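Local structure of YueI protein (Bacillus subtilis, 2OHW) at residues Leu33-Val38 with Asp111-Arg116; His27-Ser32 with Gly105-Ala110; Lys50-Ala55 with Ile121-Tyr126; Leu67-Glu72 with Val90-Val95. The protein is of unknown function, a single-chain alpha/beta protein of the DUF1694 family built round a mixed four-stranded sheet. All coordinates share one frame; numbering follows the deposited sequence.

Contact 1 of 4, residues Leu33-Val38 with Asp111-Arg116; sequences LRERVV and DIAVNR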
loop_
_atom_site.group_PDB
_atom_site.type_symbol
_atom_site.label_atom_id
_atom_site.label_comp_id
_atom_site.label_asym_id
_atom_site.label_seq_id
_atom_site.Cartn_x
_atom_site.Cartn_y
_atom_site.Cartn_z
ATOM N N LEU A 33 9.338 0.135 5.385
ATOM C CA LEU A 33 9.849 -1.232 5.497
ATOM C C LEU A 33 8.683 -2.224 5.538
ATOM O O LEU A 33 7.603 -1.911 6.038
ATOM C CB LEU A 33 10.709 -1.391 6.768
ATOM C CG LEU A 33 12.062 -0.657 6.817
ATOM C CD1 LEU A 33 12.820 -0.965 8.106
ATOM C CD2 LEU A 33 12.908 -0.987 5.604
ATOM N N ARG A 34 8.912 -3.437 5.045
ATOM C CA ARG A 34 7.839 -4.437 5.040
ATOM C C ARG A 34 7.279 -4.684 6.447
ATOM O O ARG A 34 6.072 -4.916 6.618
ATOM C CB ARG A 34 8.341 -5.744 4.429
ATOM C CG ARG A 34 7.363 -6.894 4.507
ATOM C CD ARG A 34 6.108 -6.641 3.674
ATOM N NE ARG A 34 5.209 -7.796 3.708
ATOM C CZ ARG A 34 4.431 -8.096 4.740
ATOM N NH1 ARG A 34 3.638 -9.160 4.679
ATOM N NH2 ARG A 34 4.442 -7.330 5.832
ATOM N N GLU A 35 8.146 -4.642 7.463
ATOM C CA GLU A 35 7.703 -4.926 8.824
ATOM C C GLU A 35 6.690 -3.905 9.353
ATOM O O GLU A 35 6.016 -4.181 10.344
ATOM C CB GLU A 35 8.904 -5.020 9.790
ATOM C CG GLU A 35 9.617 -3.712 10.038
ATOM C CD GLU A 35 10.849 -3.867 10.915
ATOM O OE1 GLU A 35 11.314 -5.009 11.098
ATOM O OE2 GLU A 35 11.348 -2.836 11.409
ATOM N N ARG A 36 6.604 -2.740 8.706
ATOM C CA ARG A 36 5.680 -1.697 9.152
ATOM C C ARG A 36 4.366 -1.650 8.347
ATOM O O ARG A 36 3.434 -0.910 8.686
ATOM C CB ARG A 36 6.392 -0.342 9.145
ATOM C CG ARG A 36 7.685 -0.325 10.038
ATOM C CD ARG A 36 7.873 0.997 10.735
ATOM N NE ARG A 36 9.174 1.236 11.394
ATOM C CZ ARG A 36 9.994 0.347 11.967
ATOM N NH1 ARG A 36 9.711 -0.946 12.030
ATOM N NH2 ARG A 36 11.134 0.778 12.507
ATOM N N VAL A 37 4.276 -2.462 7.301
ATOM C CA VAL A 37 3.121 -2.384 6.418
ATOM C C VAL A 37 1.915 -3.083 7.038
ATOM O O VAL A 37 2.006 -4.242 7.466
ATOM C CB VAL A 37 3.430 -2.963 5.024
ATOM C CG1 VAL A 37 2.188 -2.919 4.149
ATOM C CG2 VAL A 37 4.584 -2.186 4.357
ATOM N N VAL A 38 0.790 -2.368 7.066
ATOM C CA VAL A 38 -0.487 -2.884 7.527
ATOM C C VAL A 38 -1.346 -3.358 6.349
ATOM O O VAL A 38 -2.012 -4.384 6.441
ATOM C CB VAL A 38 -1.246 -1.792 8.336
ATOM C CG1 VAL A 38 -2.647 -2.239 8.686
ATOM C CG2 VAL A 38 -0.467 -1.444 9.611
ATOM N N ASP A 111 3.991 3.234 12.526
ATOM C CA ASP A 111 5.234 3.930 12.879
ATOM C C ASP A 111 6.225 3.000 13.592
ATOM O O ASP A 111 7.368 3.394 13.866
ATOM C CB ASP A 111 4.947 5.198 13.700
ATOM C CG ASP A 111 4.355 4.895 15.054
ATOM O OD1 ASP A 111 3.803 3.797 15.235
ATOM O OD2 ASP A 111 4.438 5.768 15.952
ATOM N N ILE A 112 5.778 1.774 13.874
ATOM C CA ILE A 112 6.617 0.718 14.450
ATOM C C ILE A 112 6.400 -0.615 13.727
ATOM O O ILE A 112 5.485 -0.751 12.914
ATOM C CB ILE A 112 6.308 0.524 15.951
ATOM C CG1 ILE A 112 4.858 0.060 16.148
ATOM C CG2 ILE A 112 6.602 1.813 16.727
ATOM C CD1 ILE A 112 4.478 -0.269 17.600
ATOM N N ALA A 113 7.242 -1.598 14.035
ATOM C CA ALA A 113 7.133 -2.928 13.450
ATOM C C ALA A 113 5.870 -3.620 13.940
ATOM O O ALA A 113 5.671 -3.775 15.148
ATOM C CB ALA A 113 8.372 -3.753 13.792
ATOM N N VAL A 114 5.013 -4.017 13.002
ATOM C CA VAL A 114 3.788 -4.763 13.300
ATOM C C VAL A 114 3.853 -6.203 12.776
ATOM O O VAL A 114 3.085 -7.069 13.215
ATOM C CB VAL A 114 2.518 -4.041 12.772
ATOM C CG1 VAL A 114 2.289 -2.749 13.550
ATOM C CG2 VAL A 114 2.621 -3.750 11.279
ATOM N N ASN A 115 4.781 -6.449 11.850
ATOM C CA ASN A 115 5.029 -7.793 11.301
ATOM C C ASN A 115 3.755 -8.525 10.907
ATOM O O ASN A 115 3.468 -9.638 11.387
ATOM C CB ASN A 115 5.856 -8.638 12.280
ATOM C CG ASN A 115 7.199 -8.022 12.589
ATOM O OD1 ASN A 115 7.462 -7.650 13.732
ATOM N ND2 ASN A 115 8.063 -7.933 11.584
ATOM N N ARG A 116 2.965 -7.897 10.043
ATOM C CA ARG A 116 1.734 -8.538 9.608
ATOM C C ARG A 116 1.961 -9.421 8.392
ATOM O O ARG A 116 2.565 -8.995 7.421
ATOM C CB ARG A 116 0.622 -7.520 9.386
ATOM C CG ARG A 116 -0.167 -7.397 10.679
ATOM C CD ARG A 116 -1.609 -7.152 10.457
ATOM N NE ARG A 116 -1.994 -6.044 11.307
ATOM C CZ ARG A 116 -2.954 -5.181 11.031
ATOM N NH1 ARG A 116 -3.669 -5.306 9.918
ATOM N NH2 ARG A 116 -3.200 -4.200 11.885
HETATM O O HOH W 1 3.959 -5.776 8.477
HETATM O O HOH W 2 -3.524 -6.604 7.459
#
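Arg116 O is gripped by both terminal nitrogens of Arg34: NH1 of Arg34 lies 2.9 Å and NH2 of Arg34 3.0 Å from Arg116 O. The oxygen lies in the guanidinium plane (4° out of it), and both bonds go to this one atom, end-on. With CG opposite the backbone N (chi1 174°) and a bend at chi2, the Arg34 chain brings its end to this oxygen, while its NE donates to Met15 O. A lysine in its place, with one terminal nitrogen, would probably hold Arg116 O by at most one bond and leave Met15 O without its NE donor. A second shared acceptor is Glu35 O, bonded by Val114 N at 2.8 Å and by Asn115 N at 3.0 Å. These bonds tie the loop that leaves strand 104-110 to the 3-10 turn 34-36, which leads into strand 37-42, its antiparallel neighbour in the sheet. One water knits the same corner, donating to Arg34 O and Val37 O and accepting from Arg116 N. Farther along, CG1 of Val38 rests over one face of the Arg116 guanidinium, 3.5 Å from its NH1, and that group forms a salt bridge with Glu58. On the more exposed flank, the CB of Ala113 packs 3.8 Å from CD of Glu35.

Contact 2 of 4, residues His27-Ser32 with Gly105-Ala110; sequences HLFLGS and GIVIAA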
loop_
_atom_site.group_PDB
_atom_site.type_symbol
_atom_site.label_atom_id
_atom_site.label_comp_id
_atom_site.label_asym_id
_atom_site.label_seq_id
_atom_site.Cartn_x
_atom_site.Cartn_y
_atom_site.Cartn_z
ATOM N N HIS A 27 11.693 0.732 -1.702
ATOM C CA HIS A 27 11.383 1.033 -3.095
ATOM C C HIS A 27 10.046 0.451 -3.561
ATOM O O HIS A 27 9.434 0.994 -4.480
ATOM C CB HIS A 27 12.522 0.603 -4.016
ATOM C CG HIS A 27 13.801 1.353 -3.782
ATOM N ND1 HIS A 27 15.031 0.733 -3.743
ATOM C CD2 HIS A 27 14.037 2.671 -3.578
ATOM C CE1 HIS A 27 15.971 1.637 -3.528
ATOM N NE2 HIS A 27 15.393 2.821 -3.420
ATOM N N LEU A 28 9.602 -0.646 -2.942
ATOM C CA LEU A 28 8.280 -1.218 -3.239
ATOM C C LEU A 28 7.157 -0.511 -2.457
ATOM O O LEU A 28 6.118 -0.149 -3.031
ATOM C CB LEU A 28 8.249 -2.725 -2.966
ATOM C CG LEU A 28 6.888 -3.433 -3.141
ATOM C CD1 LEU A 28 6.319 -3.320 -4.538
ATOM C CD2 LEU A 28 7.015 -4.908 -2.755
ATOM N N PHE A 29 7.374 -0.343 -1.151
ATOM C CA PHE A 29 6.325 0.099 -0.236
ATOM C C PHE A 29 6.272 1.605 0.037
ATOM O O PHE A 29 5.924 2.039 1.149
ATOM C CB PHE A 29 6.401 -0.699 1.071
ATOM C CG PHE A 29 6.115 -2.172 0.891
ATOM C CD1 PHE A 29 4.818 -2.611 0.627
ATOM C CD2 PHE A 29 7.128 -3.108 1.004
ATOM C CE1 PHE A 29 4.554 -3.980 0.456
ATOM C CE2 PHE A 29 6.871 -4.472 0.851
ATOM C CZ PHE A 29 5.588 -4.906 0.568
ATOM N N LEU A 30 6.598 2.391 -0.991
ATOM C CA LEU A 30 6.481 3.859 -0.924
ATOM C C LEU A 30 7.268 4.446 0.245
ATOM O O LEU A 30 6.845 5.422 0.876
ATOM C CB LEU A 30 5.004 4.288 -0.858
ATOM C CG LEU A 30 4.141 3.901 -2.063
ATOM C CD1 LEU A 30 2.664 4.231 -1.806
ATOM C CD2 LEU A 30 4.635 4.595 -3.319
ATOM N N GLY A 31 8.424 3.839 0.503
ATOM C CA GLY A 31 9.361 4.321 1.517
ATOM C C GLY A 31 9.327 3.553 2.823
ATOM O O GLY A 31 10.229 3.722 3.647
ATOM N N SER A 32 8.303 2.715 3.024
ATOM C CA SER A 32 8.172 1.943 4.264
ATOM C C SER A 32 8.911 0.611 4.215
ATOM O O SER A 32 9.102 0.021 3.142
ATOM C CB SER A 32 6.694 1.671 4.572
ATOM O OG SER A 32 6.559 0.934 5.786
ATOM N N GLY A 105 -0.229 1.478 -5.132
ATOM C CA GLY A 105 -0.904 2.778 -5.174
ATOM C C GLY A 105 -1.043 3.407 -3.803
ATOM O O GLY A 105 -0.890 4.611 -3.648
ATOM N N ILE A 106 -1.334 2.584 -2.804
ATOM C CA ILE A 106 -1.539 3.054 -1.442
ATOM C C ILE A 106 -0.873 2.058 -0.515
ATOM O O ILE A 106 -0.923 0.840 -0.772
ATOM C CB ILE A 106 -3.058 3.183 -1.128
ATOM C CG1 ILE A 106 -3.556 4.553 -1.609
ATOM C CG2 ILE A 106 -3.377 2.864 0.327
ATOM C CD1 ILE A 106 -5.038 4.712 -1.563
ATOM N N VAL A 107 -0.193 2.575 0.507
ATOM C CA VAL A 107 0.360 1.734 1.576
ATOM C C VAL A 107 -0.037 2.365 2.902
ATOM O O VAL A 107 0.190 3.555 3.111
ATOM C CB VAL A 107 1.903 1.644 1.497
ATOM C CG1 VAL A 107 2.479 0.901 2.696
ATOM C CG2 VAL A 107 2.346 0.965 0.199
ATOM N N ILE A 108 -0.653 1.577 3.779
ATOM C CA ILE A 108 -0.907 2.003 5.147
ATOM C C ILE A 108 0.234 1.454 5.978
ATOM O O ILE A 108 0.420 0.235 6.046
ATOM C CB ILE A 108 -2.273 1.513 5.668
ATOM C CG1 ILE A 108 -3.396 2.076 4.784
ATOM C CG2 ILE A 108 -2.481 1.928 7.146
ATOM C CD1 ILE A 108 -4.794 1.485 5.005
ATOM N N ALA A 109 1.021 2.347 6.571
ATOM C CA ALA A 109 2.228 1.950 7.306
ATOM C C ALA A 109 2.151 2.428 8.738
ATOM O O ALA A 109 1.815 3.586 8.998
ATOM C CB ALA A 109 3.468 2.521 6.632
ATOM N N ALA A 110 2.488 1.537 9.659
ATOM C CA ALA A 110 2.588 1.880 11.076
ATOM C C ALA A 110 3.920 2.561 11.381
ATOM O O ALA A 110 4.882 2.476 10.608
ATOM C CB ALA A 110 2.416 0.636 11.933
#
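Leu30 and Val107 make the close apolar part of this contact: CD1 of Leu30 comes 3.8 Å from CG2 of Val107, the two side chains running antiparallel past one another. CG of Leu30 stands anti to its own carbonyl carbon (chi1 -62°), which sends CD1 out to both Val107 and Gly105 O, the latter 4.0 Å away. Val107 CG2 is shared, since it additionally lies at the edge of the Phe29 ring, 4.4 Å from CD1 of Phe29. Phe29 O lies against both methyls of Val107, 3.9 Å from each of CG1 and CG2. Here the chain leaving helix 22-28 folds through a type I' beta turn, Phe29 to Ser32, closed by Ser32 N donating to Phe29 O at 3.1 Å, and lays its side chains on one face of the inner strand 104-110. Alternation along that strand presents Val107 and Ala109 to the turn, while Ile106 points away from it. No hydrogen bond joins the two segments, and only 235 Å² is buried between them. At the Ala109 end the fit is sparser, a single methyl, CB of Ala109, lying 3.6 Å from OG of Ser32. The solvent side is the turn's outer corner, where exposed Gly31 touches nothing of the strand; its backbone angles (phi 102°, psi -13°) would press any CB against the carbonyl oxygen of Leu30, a conformation that suits glycine.

Contact 3 of 4, residues Lys50-Ala55 with Ile121-Tyr126; sequences KPYKEA and IQDDIY
Two helix N-termini come together here: Tyr52 holds the N-cap position of helix 53-60 and Asp123 that of helix 124-129, and their side chains bond to each other. Tyr52 OH donates to the syn lone pair of Asp123 OD2 at 2.6 Å, the carboxylate oxygen lying at the ring edge with the two planes 60° apart. The other oxygen, Asp123 OD1, accepts from Tyr126 N at 2.9 Å, a capping bond with an angle of 159° at the hydrogen, and takes a further bond from Gln45 NE2. Chi1 of Asp123 (70°) leaves its CG flanked by both the N and the C of its backbone, from where one carboxylate serves both the helix end and the tyrosine. Beside this polar link lies an apolar patch, with CD1 of Ile121 3.6 Å from CD1 of Tyr52. A phenylalanine in place of Tyr52 would lack the hydroxyl, and Asp123 OD2 would probably be left without this donor and its carboxylate freer to turn. Arg48 makes a cation-pi contact with the Tyr52 ring. At the exposed Glu54, its CB meets the same methyl of Ile121 at 3.6 Å, while CD1 of Ile125 closes on Tyr52 OH, also at 3.6 Å.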
loop_
_atom_site.group_PDB
_atom_site.type_symbol
_atom_site.label_atom_id
_atom_site.label_comp_id
_atom_site.label_asym_id
_atom_site.label_seq_id
_atom_site.Cartn_x
_atom_site.Cartn_y
_atom_site.Cartn_z
ATOM N N LYS A 50 -15.387 2.090 -6.775
ATOM C CA LYS A 50 -15.731 1.975 -5.366
ATOM C C LYS A 50 -14.491 1.732 -4.498
ATOM O O LYS A 50 -13.745 0.779 -4.744
ATOM C CB LYS A 50 -16.755 0.858 -5.148
ATOM C CG LYS A 50 -17.514 0.972 -3.831
ATOM C CD LYS A 50 -18.470 2.161 -3.835
ATOM C CE LYS A 50 -18.984 2.468 -2.441
ATOM N NZ LYS A 50 -19.484 3.873 -2.341
ATOM N N PRO A 51 -14.270 2.583 -3.475
ATOM C CA PRO A 51 -13.114 2.375 -2.600
ATOM C C PRO A 51 -13.237 1.092 -1.784
ATOM O O PRO A 51 -14.349 0.633 -1.502
ATOM C CB PRO A 51 -13.130 3.604 -1.683
ATOM C CG PRO A 51 -14.524 4.087 -1.713
ATOM C CD PRO A 51 -15.041 3.782 -3.085
ATOM N N TYR A 52 -12.101 0.514 -1.415
ATOM C CA TYR A 52 -12.112 -0.737 -0.676
ATOM C C TYR A 52 -12.458 -0.540 0.805
ATOM O O TYR A 52 -11.740 0.147 1.555
ATOM C CB TYR A 52 -10.764 -1.453 -0.812
ATOM C CG TYR A 52 -10.560 -2.176 -2.132
ATOM C CD1 TYR A 52 -10.750 -3.549 -2.234
ATOM C CD2 TYR A 52 -10.158 -1.483 -3.268
ATOM C CE1 TYR A 52 -10.549 -4.207 -3.460
ATOM C CE2 TYR A 52 -9.943 -2.118 -4.470
ATOM C CZ TYR A 52 -10.149 -3.476 -4.562
ATOM O OH TYR A 52 -9.941 -4.091 -5.782
ATOM N N LYS A 53 -13.538 -1.182 1.232
ATOM C CA LYS A 53 -13.909 -1.181 2.653
ATOM C C LYS A 53 -12.833 -1.810 3.552
ATOM O O LYS A 53 -12.730 -1.461 4.723
ATOM C CB LYS A 53 -15.261 -1.873 2.860
ATOM C CG LYS A 53 -15.893 -1.622 4.230
ATOM C CD LYS A 53 -16.211 -0.140 4.475
ATOM C CE LYS A 53 -16.365 0.131 5.966
ATOM N NZ LYS A 53 -16.820 1.524 6.225
ATOM N N GLU A 54 -12.031 -2.721 2.996
ATOM C CA GLU A 54 -10.933 -3.333 3.740
ATOM C C GLU A 54 -9.880 -2.308 4.128
ATOM O O GLU A 54 -9.285 -2.404 5.198
ATOM C CB GLU A 54 -10.287 -4.463 2.933
ATOM C CG GLU A 54 -11.231 -5.645 2.669
ATOM C CD GLU A 54 -12.040 -5.525 1.389
ATOM O OE1 GLU A 54 -12.144 -4.432 0.806
ATOM O OE2 GLU A 54 -12.604 -6.550 0.961
ATOM N N ALA A 55 -9.668 -1.301 3.280
ATOM C CA ALA A 55 -8.749 -0.216 3.639
ATOM C C ALA A 55 -9.363 0.646 4.723
ATOM O O ALA A 55 -8.664 1.051 5.652
ATOM C CB ALA A 55 -8.389 0.634 2.419
ATOM N N ILE A 121 -5.324 -7.423 -0.472
ATOM C CA ILE A 121 -6.703 -7.794 -0.746
ATOM C C ILE A 121 -6.735 -8.647 -2.006
ATOM O O ILE A 121 -6.515 -8.157 -3.113
ATOM C CB ILE A 121 -7.607 -6.531 -0.933
ATOM C CG1 ILE A 121 -7.475 -5.590 0.266
ATOM C CG2 ILE A 121 -9.065 -6.945 -1.215
ATOM C CD1 ILE A 121 -8.145 -4.237 0.093
ATOM N N GLN A 122 -6.939 -9.946 -1.816
ATOM C CA GLN A 122 -6.953 -10.857 -2.930
ATOM C C GLN A 122 -8.267 -10.745 -3.677
ATOM O O GLN A 122 -9.321 -11.173 -3.187
ATOM C CB GLN A 122 -6.780 -12.283 -2.417
ATOM C CG GLN A 122 -6.707 -13.317 -3.523
ATOM C CD GLN A 122 -6.734 -14.708 -2.962
ATOM O OE1 GLN A 122 -7.600 -15.051 -2.148
ATOM N NE2 GLN A 122 -5.785 -15.525 -3.382
ATOM N N ASP A 123 -8.201 -10.191 -4.878
ATOM C CA ASP A 123 -9.355 -10.163 -5.775
ATOM C C ASP A 123 -8.882 -10.196 -7.228
ATOM O O ASP A 123 -7.672 -10.190 -7.488
ATOM C CB ASP A 123 -10.319 -8.985 -5.441
ATOM C CG ASP A 123 -9.752 -7.595 -5.767
ATOM O OD1 ASP A 123 -8.580 -7.468 -6.163
ATOM O OD2 ASP A 123 -10.514 -6.601 -5.645
ATOM N N ASP A 124 -9.811 -10.236 -8.181
ATOM C CA ASP A 124 -9.417 -10.284 -9.592
ATOM C C ASP A 124 -8.602 -9.069 -10.061
ATOM O O ASP A 124 -7.723 -9.196 -10.921
ATOM C CB ASP A 124 -10.648 -10.477 -10.499
ATOM C CG ASP A 124 -11.645 -9.329 -10.409
ATOM O OD1 ASP A 124 -11.600 -8.532 -9.440
ATOM O OD2 ASP A 124 -12.502 -9.224 -11.327
ATOM N N ILE A 125 -8.889 -7.892 -9.503
ATOM C CA ILE A 125 -8.113 -6.705 -9.832
ATOM C C ILE A 125 -6.656 -6.834 -9.366
ATOM O O ILE A 125 -5.728 -6.474 -10.100
ATOM C CB ILE A 125 -8.753 -5.419 -9.272
ATOM C CG1 ILE A 125 -10.184 -5.289 -9.787
ATOM C CG2 ILE A 125 -7.937 -4.201 -9.690
ATOM C CD1 ILE A 125 -10.925 -4.068 -9.281
ATOM N N TYR A 126 -6.439 -7.378 -8.170
ATOM C CA TYR A 126 -5.069 -7.615 -7.710
ATOM C C TYR A 126 -4.312 -8.487 -8.696
ATOM O O TYR A 126 -3.202 -8.149 -9.119
ATOM C CB TYR A 126 -5.037 -8.290 -6.337
ATOM C CG TYR A 126 -3.632 -8.374 -5.784
ATOM C CD1 TYR A 126 -3.098 -7.319 -5.066
ATOM C CD2 TYR A 126 -2.822 -9.497 -6.017
ATOM C CE1 TYR A 126 -1.803 -7.355 -4.561
ATOM C CE2 TYR A 126 -1.526 -9.549 -5.521
ATOM C CZ TYR A 126 -1.027 -8.476 -4.797
ATOM O OH TYR A 126 0.252 -8.487 -4.299
#

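Contact 4 of 4, residues Leu67-Glu72 with Val90-Val95; sequences LLINGE and VPFKIV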
loop_
_atom_site.group_PDB
_atom_site.type_symbol
_atom_site.label_atom_id
_atom_site.label_comp_id
_atom_site.label_asym_id
_atom_site.label_seq_id
_atom_site.Cartn_x
_atom_site.Cartn_y
_atom_site.Cartn_z
ATOM N N LEU A 67 -1.226 7.071 5.933
ATOM C CA LEU A 67 -1.632 6.682 4.595
ATOM C C LEU A 67 -0.630 7.233 3.562
ATOM O O LEU A 67 -0.543 8.450 3.350
ATOM C CB LEU A 67 -3.053 7.195 4.327
ATOM C CG LEU A 67 -3.553 7.033 2.895
ATOM C CD1 LEU A 67 -3.685 5.562 2.571
ATOM C CD2 LEU A 67 -4.883 7.763 2.695
ATOM N N LEU A 68 0.139 6.338 2.943
ATOM C CA LEU A 68 1.102 6.696 1.904
ATOM C C LEU A 68 0.436 6.491 0.539
ATOM O O LEU A 68 -0.175 5.433 0.299
ATOM C CB LEU A 68 2.340 5.808 1.995
ATOM C CG LEU A 68 3.099 5.804 3.339
ATOM C CD1 LEU A 68 4.295 4.862 3.276
ATOM C CD2 LEU A 68 3.561 7.214 3.697
ATOM N N ILE A 69 0.552 7.500 -0.335
ATOM C CA ILE A 69 -0.121 7.505 -1.636
ATOM C C ILE A 69 0.932 7.704 -2.713
ATOM O O ILE A 69 1.765 8.608 -2.618
ATOM C CB ILE A 69 -1.132 8.649 -1.706
ATOM C CG1 ILE A 69 -2.234 8.448 -0.673
ATOM C CG2 ILE A 69 -1.730 8.773 -3.111
ATOM C CD1 ILE A 69 -2.948 9.751 -0.315
ATOM N N ASN A 70 0.884 6.876 -3.749
ATOM C CA ASN A 70 1.771 6.987 -4.882
ATOM C C ASN A 70 1.442 8.228 -5.713
ATOM O O ASN A 70 0.372 8.300 -6.306
ATOM C CB ASN A 70 1.602 5.735 -5.750
ATOM C CG ASN A 70 2.636 5.625 -6.825
ATOM O OD1 ASN A 70 3.115 6.636 -7.348
ATOM N ND2 ASN A 70 2.977 4.391 -7.188
ATOM N N GLY A 71 2.374 9.183 -5.771
ATOM C CA GLY A 71 2.193 10.437 -6.507
ATOM C C GLY A 71 2.032 10.291 -8.012
ATOM O O GLY A 71 1.695 11.272 -8.690
ATOM N N GLU A 72 2.251 9.089 -8.554
ATOM C CA GLU A 72 1.968 8.886 -9.982
ATOM C C GLU A 72 0.472 8.941 -10.283
ATOM O O GLU A 72 0.071 9.166 -11.435
ATOM C CB GLU A 72 2.512 7.550 -10.473
ATOM C CG GLU A 72 3.983 7.394 -10.211
ATOM C CD GLU A 72 4.774 7.117 -11.447
ATOM O OE1 GLU A 72 4.233 6.535 -12.412
ATOM O OE2 GLU A 72 5.963 7.489 -11.452
ATOM N N VAL A 90 -6.112 9.882 10.668
ATOM C CA VAL A 90 -4.888 9.333 10.092
ATOM C C VAL A 90 -4.290 10.336 9.110
ATOM O O VAL A 90 -4.971 10.754 8.167
ATOM C CB VAL A 90 -5.174 7.997 9.349
ATOM C CG1 VAL A 90 -3.919 7.476 8.611
ATOM C CG2 VAL A 90 -5.677 6.941 10.314
ATOM N N PRO A 91 -3.015 10.699 9.309
ATOM C CA PRO A 91 -2.373 11.609 8.366
ATOM C C PRO A 91 -2.077 10.910 7.048
ATOM O O PRO A 91 -1.992 9.685 7.007
ATOM C CB PRO A 91 -1.077 11.987 9.081
ATOM C CG PRO A 91 -0.772 10.830 9.929
ATOM C CD PRO A 91 -2.104 10.298 10.393
ATOM N N PHE A 92 -1.936 11.688 5.984
ATOM C CA PHE A 92 -1.511 11.127 4.713
ATOM C C PHE A 92 -0.301 11.846 4.150
ATOM O O PHE A 92 -0.028 13.015 4.484
ATOM C CB PHE A 92 -2.656 11.137 3.699
ATOM C CG PHE A 92 -3.065 12.511 3.236
ATOM C CD1 PHE A 92 -2.469 13.074 2.114
ATOM C CD2 PHE A 92 -4.076 13.219 3.885
ATOM C CE1 PHE A 92 -2.838 14.334 1.663
ATOM C CE2 PHE A 92 -4.453 14.503 3.429
ATOM C CZ PHE A 92 -3.838 15.041 2.328
ATOM N N LYS A 93 0.404 11.141 3.278
ATOM C CA LYS A 93 1.571 11.689 2.587
ATOM C C LYS A 93 1.500 11.259 1.139
ATOM O O LYS A 93 1.295 10.084 0.853
ATOM C CB LYS A 93 2.874 11.176 3.226
ATOM C CG LYS A 93 3.083 11.593 4.689
ATOM C CD LYS A 93 4.519 11.323 5.182
ATOM C CE LYS A 93 4.680 11.731 6.649
ATOM N NZ LYS A 93 5.957 11.258 7.262
ATOM N N ILE A 94 1.659 12.206 0.225
ATOM C CA ILE A 94 1.802 11.866 -1.184
ATOM C C ILE A 94 3.292 11.690 -1.484
ATOM O O ILE A 94 4.098 12.625 -1.339
ATOM C CB ILE A 94 1.125 12.915 -2.104
ATOM C CG1 ILE A 94 -0.394 12.937 -1.856
ATOM C CG2 ILE A 94 1.406 12.588 -3.556
ATOM C CD1 ILE A 94 -1.065 14.260 -2.181
ATOM N N VAL A 95 3.667 10.463 -1.826
ATOM C CA VAL A 95 5.065 10.100 -2.034
ATOM C C VAL A 95 5.456 10.418 -3.479
ATOM O O VAL A 95 4.912 9.832 -4.415
ATOM C CB VAL A 95 5.309 8.616 -1.645
ATOM C CG1 VAL A 95 6.778 8.220 -1.860
ATOM C CG2 VAL A 95 4.898 8.388 -0.211
#
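With chi1 of 69°, Phe92 places its CG between backbone N and carbonyl carbon; the ring as a whole leads away from 67-72, but its CD1 stays within touch of Ile69. There Ile69, its CG1 anti to the carbonyl carbon, extends CD1 to 4.1 Å from CD1 of Phe92, approaching the ring obliquely, and the two side chains cross at a slant. On this face Leu67 also meets Phe92, CB to CB at 4.0 Å. The opposite face carries Leu68 and Lys93, which extend together from the sheet, CD2 of Leu68 lying 4.0 Å from CB of Lys93, and next to them CG2 of Val95 approaches CB of Leu68. The backbones between these faces form a parallel pair, strand 67-70 with strand 92-95, their short axes inclined by 25° and 4.7 Å apart at closest approach. Together with helix 75-87 they make a beta-alpha-beta unit, the helix packing Ala85, Tyr78 and Ile82 against the face of Leu67, Ile69, Phe92 and Ile94. Hydrogen bonds alternate in parallel fashion: Leu67 N to Pro91 O, Lys93 N to Leu67 O, Ile69 N to Lys93 O, and Val95 N to Ile69 O at 2.8 Å. Gly71 N continues the series to Val95 O at 2.9 Å, with the donor tilted 28° from the carbonyl plane. Spanning Gly71, Asn70 OD1 accepts from Glu72 N at 2.9 Å in an Asx turn, and Asn70 ND2 donates to Leu104 O.

Overall arrangement
Contacts 1, 2 and 4 all reach the same mixed sheet, whereas contact 3 lies at the surface between two helix starts. Contact 2 is the buried one, entirely apolar or van der Waals across its segments, its centre about 5 Å from the chain centre. It touches contact 1, where strands 37-42 and 104-110 pair, and contact 4 through probable backbone hydrogen bonds from Leu68 N and Asn70 N to Val107 O and Gly105 O. Contact 4 is backbone-bonded strand pairing, one partner buried and the other, an outermost strand, largely exposed. Contact 1, partly buried, relies on shared carbonyls and water. Contact 3 combines one short side-chain hydrogen bond with the packing of Ile121, and touches contact 2 where CD1 of Ile108 packs near Ala55 O.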